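Local coordinates for protein xylulose kinase (PDB 2ITM) that phosphorylates D-xylulose with ATP to give D-xylulose 5-phosphate, and acts less efficiently on 1-deoxy-D-xylulose, at residues R91-W96 and K131-V135. Numbering follows the deposited sequence.
Sequences RPAILW and KLLWV. With XUL (D-xylulose), chain C.
The buried ammonium group of Lys131 donates to main-chain carbonyl oxygens of two successive residues, Ile94 and Leu95. Its NZ donates to Ile94 O at 2.9 Å. The donor stands above the carbonyl plane, 36° out of it, and so does not use a lone pair. A weak bond runs from the same NZ to Leu95 O, also 2.9 Å. His78 O and Gly126 O are further acceptors of this nitrogen, so its three N-H are shared among four carbonyls, Leu95 O only weakly. Beyond CG the lysine chain is extended, which carries NZ from the helix to the end of strand 93-94 and the residue after it. The lysine methylenes and the Ile94 side chain run alongside each other, pointing opposite ways. CG2 of Ile94 presses on Lys131 CD at 3.4 Å, tighter than usual for two carbons. Replacing this lysine with a methionine would probably leave the buried carbonyls of Ile94 and Leu95 without their shared donor and let the chain before Trp96 shift.

The contact joins helix 128-138 to strand 93-94 in the N-terminal domain of this FGGY kinase, whose two domains belong to the actin-like ATPase clan. Strand 93-94 pairs antiparallel with strand 42-43 and leads into the sugar pocket. There the sugar O4 sits over one face of the Trp96 indole, toward its rim, 3.1 Å from CE3. NE1 of Trp96 is hydrogen-bonded to Thr9.

One helical turn after Lys131, Val135 CG2 meets Ile94 CD1 at 4.2 Å and Arg91 CD at 3.9 Å. The Arg91 chain bends at chi3, -55°, and one face of its guanidinium has Ile94 CD1 above it, near the rim. NH1 makes a weak bond to Pro92 O, while salt bridges to Glu139 and Glu42 hold the charged end.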
# COMPACT_ATOMS: atom_id res chain seq x y z
N ARG A 91 -14.93 -23.46 33.69
CA ARG A 91 -13.80 -23.01 32.90
C ARG A 91 -13.84 -21.52 32.71
O ARG A 91 -14.80 -20.88 33.06
CB ARG A 91 -13.78 -23.71 31.54
CG ARG A 91 -14.77 -23.14 30.53
CD ARG A 91 -14.91 -23.97 29.27
NE ARG A 91 -13.64 -24.21 28.57
CZ ARG A 91 -12.71 -23.31 28.33
NH1 ARG A 91 -12.87 -22.06 28.71
NH2 ARG A 91 -11.60 -23.65 27.69
N PRO A 92 -12.78 -20.94 32.17
CA PRO A 92 -12.78 -19.51 31.90
C PRO A 92 -13.83 -19.13 30.86
O PRO A 92 -14.16 -19.93 30.00
CB PRO A 92 -11.35 -19.25 31.35
CG PRO A 92 -10.54 -20.32 31.92
CD PRO A 92 -11.44 -21.51 31.96
N ALA A 93 -14.37 -17.93 30.98
CA ALA A 93 -15.37 -17.45 30.04
C ALA A 93 -14.81 -17.30 28.64
O ALA A 93 -13.78 -16.70 28.43
CB ALA A 93 -15.98 -16.16 30.53
N ILE A 94 -15.52 -17.87 27.68
CA ILE A 94 -15.18 -17.74 26.28
C ILE A 94 -15.90 -16.56 25.64
O ILE A 94 -17.11 -16.60 25.46
CB ILE A 94 -15.56 -19.02 25.53
CG1 ILE A 94 -14.89 -20.23 26.16
CG2 ILE A 94 -15.25 -18.90 24.06
CD1 ILE A 94 -15.38 -21.48 25.61
N LEU A 95 -15.16 -15.51 25.31
CA LEU A 95 -15.74 -14.22 24.99
C LEU A 95 -16.29 -14.06 23.56
O LEU A 95 -16.11 -14.92 22.71
CB LEU A 95 -14.78 -13.10 25.31
CG LEU A 95 -14.06 -13.13 26.64
CD1 LEU A 95 -13.27 -11.87 26.80
CD2 LEU A 95 -15.06 -13.32 27.76
N TRP A 96 -16.95 -12.94 23.33
CA TRP A 96 -17.53 -12.61 22.04
C TRP A 96 -16.48 -12.56 20.94
O TRP A 96 -16.76 -12.90 19.81
CB TRP A 96 -18.25 -11.26 22.12
CG TRP A 96 -17.33 -10.16 22.41
CD1 TRP A 96 -16.89 -9.79 23.62
CD2 TRP A 96 -16.68 -9.31 21.47
NE1 TRP A 96 -16.01 -8.74 23.51
CE2 TRP A 96 -15.87 -8.43 22.19
CE3 TRP A 96 -16.70 -9.20 20.08
CZ2 TRP A 96 -15.09 -7.46 21.58
CZ3 TRP A 96 -15.94 -8.25 19.48
CH2 TRP A 96 -15.15 -7.38 20.23
N LYS A 131 -20.03 -22.15 20.90
CA LYS A 131 -19.04 -22.25 21.95
C LYS A 131 -19.27 -23.50 22.77
O LYS A 131 -18.34 -24.18 23.16
CB LYS A 131 -19.04 -21.04 22.85
CG LYS A 131 -18.37 -19.82 22.25
CD LYS A 131 -18.54 -18.60 23.13
CE LYS A 131 -18.35 -17.34 22.35
NZ LYS A 131 -18.70 -16.14 23.12
N LEU A 132 -20.53 -23.80 23.03
CA LEU A 132 -20.88 -24.95 23.83
C LEU A 132 -20.74 -26.29 23.14
O LEU A 132 -20.36 -27.27 23.77
CB LEU A 132 -22.23 -24.78 24.49
CG LEU A 132 -21.94 -24.14 25.85
CD1 LEU A 132 -22.38 -22.72 25.89
CD2 LEU A 132 -22.38 -24.94 27.03
N LEU A 133 -21.04 -26.33 21.85
CA LEU A 133 -20.68 -27.47 21.02
C LEU A 133 -19.19 -27.75 21.04
O LEU A 133 -18.78 -28.89 21.15
CB LEU A 133 -21.17 -27.27 19.59
CG LEU A 133 -22.31 -28.16 19.12
CD1 LEU A 133 -23.62 -27.65 19.64
CD2 LEU A 133 -22.34 -28.24 17.62
N TRP A 134 -18.37 -26.71 20.94
CA TRP A 134 -16.93 -26.86 21.02
C TRP A 134 -16.48 -27.49 22.33
O TRP A 134 -15.70 -28.43 22.33
CB TRP A 134 -16.22 -25.52 20.81
CG TRP A 134 -14.73 -25.62 20.73
CD1 TRP A 134 -13.98 -25.66 19.61
CD2 TRP A 134 -13.81 -25.68 21.82
NE1 TRP A 134 -12.65 -25.74 19.92
CE2 TRP A 134 -12.52 -25.75 21.27
CE3 TRP A 134 -13.94 -25.67 23.20
CZ2 TRP A 134 -11.38 -25.82 22.06
CZ3 TRP A 134 -12.81 -25.73 23.98
CH2 TRP A 134 -11.55 -25.81 23.41
N VAL A 135 -16.99 -26.98 23.44
CA VAL A 135 -16.69 -27.58 24.73
C VAL A 135 -17.13 -29.04 24.80
O VAL A 135 -16.38 -29.90 25.23
CB VAL A 135 -17.29 -26.77 25.89
CG1 VAL A 135 -17.23 -27.56 27.19
CG2 VAL A 135 -16.58 -25.44 26.03
C1 XUL C . -21.96 -8.42 18.63
C2 XUL C . -21.50 -7.06 19.14
C3 XUL C . -21.50 -6.81 20.60
C4 XUL C . -20.06 -6.66 20.99
C5 XUL C . -19.82 -6.81 22.48
O1 XUL C . -23.36 -8.47 18.51
O2 XUL C . -20.59 -6.31 18.36
O3 XUL C . -21.97 -7.99 21.20
O4 XUL C . -19.40 -7.69 20.29
O5 XUL C . -21.03 -7.10 23.10